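Local structure of OBCA, Oxalate Biosynthetic Component A (Burkholderia glumae, 4NNB) at residues Val66-Pro71 with Arg154-Leu159; Phe23-Ile28 with Pro239-Val244. The protein holds a magnesium ion in this structure and is probably a bacterial enzyme of the TIM-barrel clan with an additional N-terminal domain. One frame throughout, in Å; residues are numbered along the deposited sequence.

Contact 1: residues Val66-Pro71 with Arg154-Leu159; sequences VGHAQP and RQHHYL
Val66 and Gln155 face each other as an antiparallel hydrogen-bonded pair. The amide of Val66 donates to Gln155 O (N-O 2.9 Å), and in return Gln155 N donates to Val66 O over 3.1 Å. CA of Arg154 makes a CA-H...O contact with Val66 O (3.2 Å). On the sheet face shared by the two side chains, CG2 of Val66 lies near OE1 of Gln155.

The tight part lies around His68. CB of His156 stands over the centre of the His68 imidazole, 3.6 Å from its centroid and only 11° off the ring normal, making a CH-pi contact. The two imidazole planes meet obliquely, at 41°, and the side chains that carry them cross at about a right angle. Beyond this contact, NE2 of His68 is hydrogen-bonded to Phe23 O, which fixes how the ring is turned, and His156 packs onto Leu63, Gln65 and Ala25.

The outer side is looser. Arg154 runs extended from CG to NE along Gly67, and its NH1 donates to Gly67 O over 2.9 Å. The oxygen lies at the edge of the guanidinium, in its plane, whereas NH1 sits above the carbonyl plane. Val66, Gly67 and Arg154 are exposed, and this side-chain bond lies on the solvent side; beyond it the chain becomes poorly ordered at Gln70 and Pro71. The reciprocal backbone pair of Val66 and Gln155 is the last hydrogen-bonded pair of strand 62-66 with strand 155-159, after which the chain leaves its partner. It belongs to a three-stranded antiparallel sheet, with 62-66 in the middle between 155-159 and 184-185.

Contact 2: residues Phe23-Ile28 with Pro239-Val244; sequences FEATFI and PGLGVV
Ala25 and Ile28 rest against Leu241 and Val244, at the end of a two-stranded antiparallel hairpin (234-238 with 242-246) where Leu241 and Gly242 both face Ile238 in a classic beta bulge. The apolar contacts make up most of the interface. CB of Ala25 touches CG2 of Val244 at 4.1 Å and lies near CG of Leu241. CD2 of Leu241 meets CG1 of Ile28 at 3.5 Å, the two side chains crossing at about a right angle. The CG of Leu241 is anti to the backbone N (chi1 -160°), which carries both methyls to strand 27-29. His156 also packs on Leu241.

The polar contacts lie at the other end. The extended Glu24 side chain brings its carboxylate beside the backbone of Val243 and Val244, with OE1 3.5 Å from CA of Val244, while OE2 is hydrogen-bonded to the hydroxyl of Thr245. No direct hydrogen bond joins the two segments. A water accepts from Ala25 N at 3.0 Å and lies 2.5 Å from Val243 O, a distance so short that this second link is doubtful.

One backbone oxygen is covered without compensation: Phe27 O, which has no polar partner in the model, faces the CD2 methyl of Leu241 at 3.5 Å.

From the N terminus the chain first lays down 23-28, the first segment of contact 2, and then passes through strand 55-57 to 62-66. Contact 1 closes a loop of 82 residues, including the unmodelled 73-112, when strand 155-159 returns to 66-71. The chain then adds 184-185 and 189-191, and only at 239-244 does contact 2 close its longer loop of 210 residues. Contact 1 is thus nested within contact 2. Their centres are about 7 Å apart, and the hydroxyl of Thr26 (OG1) bonds to His156 O at 2.6 Å. Segment 23-28 therefore lies between the 62-66 sheet and the 234-246 hairpin, joining both.

Contact 1: residues Val66-Pro71 with Arg154-Leu159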
loop_
_atom_site.group_PDB
_atom_site.type_symbol
_atom_site.label_atom_id
_atom_site.label_comp_id
_atom_site.label_asym_id
_atom_site.label_seq_id
_atom_site.Cartn_x
_atom_site.Cartn_y
_atom_site.Cartn_z
ATOM N N VAL A 66 7.432 15.871 -23.916
ATOM C CA VAL A 66 8.048 17.196 -23.934
ATOM C C VAL A 66 9.477 17.109 -23.408
ATOM O O VAL A 66 9.708 16.567 -22.323
ATOM C CB VAL A 66 7.300 18.209 -23.043
ATOM C CG1 VAL A 66 8.026 19.547 -23.056
ATOM C CG2 VAL A 66 5.862 18.389 -23.489
ATOM N N GLY A 67 10.423 17.647 -24.179
ATOM C CA GLY A 67 11.820 17.713 -23.787
ATOM C C GLY A 67 12.369 16.410 -23.245
ATOM O O GLY A 67 12.821 16.350 -22.097
ATOM N N HIS A 68 12.343 15.364 -24.063
ATOM C CA HIS A 68 12.603 14.031 -23.540
ATOM C C HIS A 68 13.287 13.055 -24.490
ATOM O O HIS A 68 13.161 11.840 -24.319
ATOM C CB HIS A 68 11.292 13.413 -23.061
ATOM C CG HIS A 68 11.377 12.810 -21.699
ATOM N ND1 HIS A 68 11.844 11.531 -21.479
ATOM C CD2 HIS A 68 11.065 13.314 -20.481
ATOM C CE1 HIS A 68 11.809 11.271 -20.186
ATOM N NE2 HIS A 68 11.343 12.336 -19.556
ATOM N N ALA A 69 14.004 13.565 -25.486
ATOM C CA ALA A 69 14.741 12.685 -26.389
ATOM C C ALA A 69 16.027 13.334 -26.886
ATOM O O ALA A 69 16.199 14.547 -26.783
ATOM C CB ALA A 69 13.869 12.253 -27.559
ATOM N N GLN A 70 16.930 12.513 -27.413
ATOM C CA GLN A 70 18.222 12.993 -27.886
ATOM C C GLN A 70 18.564 12.351 -29.225
ATOM O O GLN A 70 18.165 11.215 -29.480
ATOM C CB GLN A 70 19.315 12.684 -26.860
ATOM C CG GLN A 70 19.209 13.479 -25.566
ATOM C CD GLN A 70 18.466 12.729 -24.476
ATOM O OE1 GLN A 70 18.222 11.525 -24.590
ATOM N NE2 GLN A 70 18.111 13.436 -23.407
ATOM N N PRO A 71 19.300 13.079 -30.088
ATOM C CA PRO A 71 19.685 12.533 -31.396
ATOM C C PRO A 71 20.483 11.237 -31.241
ATOM O O PRO A 71 21.057 10.983 -30.179
ATOM C CB PRO A 71 20.557 13.641 -31.997
ATOM C CG PRO A 71 20.118 14.893 -31.300
ATOM C CD PRO A 71 19.769 14.465 -29.906
ATOM N N ARG A 154 9.139 19.003 -18.593
ATOM C CA ARG A 154 9.337 17.755 -19.333
ATOM C C ARG A 154 8.377 16.646 -18.904
ATOM O O ARG A 154 7.863 16.661 -17.787
ATOM C CB ARG A 154 10.773 17.261 -19.143
ATOM C CG ARG A 154 11.834 18.346 -19.271
ATOM C CD ARG A 154 13.220 17.793 -18.945
ATOM N NE ARG A 154 14.257 18.814 -19.050
ATOM C CZ ARG A 154 14.960 19.049 -20.153
ATOM N NH1 ARG A 154 14.738 18.329 -21.248
ATOM N NH2 ARG A 154 15.884 19.999 -20.163
ATOM N N GLN A 155 8.156 15.681 -19.797
ATOM C CA GLN A 155 7.354 14.496 -19.499
ATOM C C GLN A 155 7.406 13.524 -20.670
ATOM O O GLN A 155 7.677 13.908 -21.812
ATOM C CB GLN A 155 5.883 14.861 -19.227
ATOM C CG GLN A 155 5.103 15.188 -20.492
ATOM C CD GLN A 155 3.788 15.892 -20.230
ATOM O OE1 GLN A 155 3.593 17.035 -20.645
ATOM N NE2 GLN A 155 2.874 15.207 -19.556
ATOM N N HIS A 156 7.127 12.262 -20.375
ATOM C CA HIS A 156 7.064 11.233 -21.384
ATOM C C HIS A 156 5.978 10.278 -20.932
ATOM O O HIS A 156 6.260 9.238 -20.323
ATOM C CB HIS A 156 8.411 10.521 -21.480
ATOM C CG HIS A 156 8.553 9.667 -22.697
ATOM N ND1 HIS A 156 8.124 8.362 -22.743
ATOM C CD2 HIS A 156 9.069 9.946 -23.918
ATOM C CE1 HIS A 156 8.371 7.865 -23.946
ATOM N NE2 HIS A 156 8.937 8.807 -24.675
ATOM N N HIS A 157 4.732 10.640 -21.221
ATOM C CA HIS A 157 3.580 9.942 -20.663
ATOM C C HIS A 157 2.734 9.260 -21.732
ATOM O O HIS A 157 2.247 9.910 -22.665
ATOM C CB HIS A 157 2.737 10.903 -19.815
ATOM C CG HIS A 157 3.439 11.380 -18.580
ATOM N ND1 HIS A 157 3.064 12.517 -17.900
ATOM C CD2 HIS A 157 4.491 10.862 -17.902
ATOM C CE1 HIS A 157 3.861 12.685 -16.858
ATOM N NE2 HIS A 157 4.734 11.696 -16.837
ATOM N N TYR A 158 2.560 7.947 -21.568
ATOM C CA TYR A 158 1.943 7.089 -22.579
ATOM C C TYR A 158 0.628 6.440 -22.117
ATOM O O TYR A 158 0.517 5.965 -20.988
ATOM C CB TYR A 158 2.958 6.011 -22.989
ATOM C CG TYR A 158 2.448 4.925 -23.920
ATOM C CD1 TYR A 158 1.881 3.760 -23.419
ATOM C CD2 TYR A 158 2.568 5.054 -25.296
ATOM C CE1 TYR A 158 1.434 2.763 -24.265
ATOM C CE2 TYR A 158 2.121 4.066 -26.154
ATOM C CZ TYR A 158 1.557 2.923 -25.635
ATOM O OH TYR A 158 1.115 1.936 -26.489
ATOM N N LEU A 159 -0.357 6.413 -23.008
ATOM C CA LEU A 159 -1.601 5.685 -22.777
ATOM C C LEU A 159 -1.656 4.506 -23.767
ATOM O O LEU A 159 -1.398 4.690 -24.950
ATOM C CB LEU A 159 -2.797 6.620 -22.980
ATOM C CG LEU A 159 -2.792 7.888 -22.117
ATOM C CD1 LEU A 159 -3.992 8.783 -22.411
ATOM C CD2 LEU A 159 -2.732 7.538 -20.628
#

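Contact 2: residues Phe23-Ile28 with Pro239-Val244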
loop_
_atom_site.group_PDB
_atom_site.type_symbol
_atom_site.label_atom_id
_atom_site.label_comp_id
_atom_site.label_asym_id
_atom_site.label_seq_id
_atom_site.Cartn_x
_atom_site.Cartn_y
_atom_site.Cartn_z
ATOM N N PHE A 23 9.050 11.144 -14.018
ATOM C CA PHE A 23 9.854 11.903 -14.966
ATOM C C PHE A 23 10.636 10.998 -15.913
ATOM O O PHE A 23 11.363 11.488 -16.770
ATOM C CB PHE A 23 10.808 12.849 -14.236
ATOM C CG PHE A 23 10.117 13.795 -13.301
ATOM C CD1 PHE A 23 9.344 14.839 -13.793
ATOM C CD2 PHE A 23 10.237 13.640 -11.930
ATOM C CE1 PHE A 23 8.708 15.717 -12.923
ATOM C CE2 PHE A 23 9.599 14.506 -11.052
ATOM C CZ PHE A 23 8.838 15.545 -11.546
ATOM N N GLU A 24 10.491 9.685 -15.756
ATOM C CA GLU A 24 11.149 8.741 -16.657
ATOM C C GLU A 24 10.208 8.345 -17.774
ATOM O O GLU A 24 8.987 8.447 -17.628
ATOM C CB GLU A 24 11.658 7.484 -15.918
ATOM C CG GLU A 24 12.973 7.717 -15.153
ATOM C CD GLU A 24 13.777 6.437 -14.854
ATOM O OE1 GLU A 24 13.258 5.308 -15.008
ATOM O OE2 GLU A 24 14.956 6.581 -14.460
ATOM N N ALA A 25 10.779 7.894 -18.890
ATOM C CA ALA A 25 9.994 7.430 -20.027
ATOM C C ALA A 25 9.021 6.339 -19.607
ATOM O O ALA A 25 9.332 5.521 -18.742
ATOM C CB ALA A 25 10.904 6.923 -21.120
ATOM N N THR A 26 7.851 6.313 -20.236
ATOM C CA THR A 26 6.838 5.325 -19.893
ATOM C C THR A 26 6.502 4.437 -21.075
ATOM O O THR A 26 5.663 3.540 -20.972
ATOM C CB THR A 26 5.553 5.988 -19.364
ATOM O OG1 THR A 26 5.050 6.913 -20.344
ATOM C CG2 THR A 26 5.838 6.728 -18.060
ATOM N N PHE A 27 7.171 4.678 -22.196
ATOM C CA PHE A 27 6.978 3.866 -23.393
ATOM C C PHE A 27 8.300 3.730 -24.139
ATOM O O PHE A 27 9.026 4.713 -24.340
ATOM C CB PHE A 27 5.912 4.487 -24.301
ATOM C CG PHE A 27 5.732 3.775 -25.625
ATOM C CD1 PHE A 27 5.144 2.518 -25.684
ATOM C CD2 PHE A 27 6.131 4.380 -26.808
ATOM C CE1 PHE A 27 4.972 1.866 -26.898
ATOM C CE2 PHE A 27 5.962 3.734 -28.031
ATOM C CZ PHE A 27 5.380 2.478 -28.075
ATOM N N ILE A 28 8.622 2.499 -24.517
ATOM C CA ILE A 28 9.823 2.216 -25.288
ATOM C C ILE A 28 9.395 1.530 -26.566
ATOM O O ILE A 28 8.947 0.387 -26.538
ATOM C CB ILE A 28 10.789 1.289 -24.518
ATOM C CG1 ILE A 28 11.184 1.926 -23.183
ATOM C CG2 ILE A 28 12.019 0.986 -25.355
ATOM C CD1 ILE A 28 11.935 1.004 -22.238
ATOM N N PRO A 239 18.971 4.442 -26.862
ATOM C CA PRO A 239 19.175 5.537 -27.820
ATOM C C PRO A 239 17.851 6.085 -28.337
ATOM O O PRO A 239 16.885 5.336 -28.475
ATOM C CB PRO A 239 19.955 4.866 -28.955
ATOM C CG PRO A 239 20.638 3.701 -28.308
ATOM C CD PRO A 239 19.659 3.207 -27.277
ATOM N N GLY A 240 17.806 7.386 -28.597
ATOM C CA GLY A 240 16.586 8.019 -29.059
ATOM C C GLY A 240 15.477 7.940 -28.029
ATOM O O GLY A 240 14.294 7.940 -28.376
ATOM N N LEU A 241 15.857 7.864 -26.756
ATOM C CA LEU A 241 14.872 7.765 -25.687
ATOM C C LEU A 241 15.420 8.274 -24.366
ATOM O O LEU A 241 14.810 9.130 -23.733
ATOM C CB LEU A 241 14.372 6.326 -25.530
ATOM C CG LEU A 241 13.029 6.236 -24.803
ATOM C CD1 LEU A 241 12.007 7.096 -25.518
ATOM C CD2 LEU A 241 12.548 4.808 -24.730
ATOM N N GLY A 242 16.567 7.744 -23.949
ATOM C CA GLY A 242 17.165 8.157 -22.695
ATOM C C GLY A 242 17.268 7.018 -21.695
ATOM O O GLY A 242 17.207 5.845 -22.064
ATOM N N VAL A 243 17.413 7.365 -20.421
ATOM C CA VAL A 243 17.640 6.363 -19.386
ATOM C C VAL A 243 16.355 5.946 -18.671
ATOM O O VAL A 243 15.536 6.780 -18.285
ATOM C CB VAL A 243 18.667 6.868 -18.344
ATOM C CG1 VAL A 243 18.962 5.796 -17.306
ATOM C CG2 VAL A 243 19.946 7.314 -19.038
ATOM N N VAL A 244 16.185 4.641 -18.516
ATOM C CA VAL A 244 15.147 4.086 -17.677
ATOM C C VAL A 244 15.842 3.356 -16.507
ATOM O O VAL A 244 16.867 2.698 -16.705
ATOM C CB VAL A 244 14.224 3.163 -18.505
ATOM C CG1 VAL A 244 13.544 2.139 -17.635
ATOM C CG2 VAL A 244 13.181 4.005 -19.262
HETATM O O HOH W 1 13.713 8.169 -19.296
#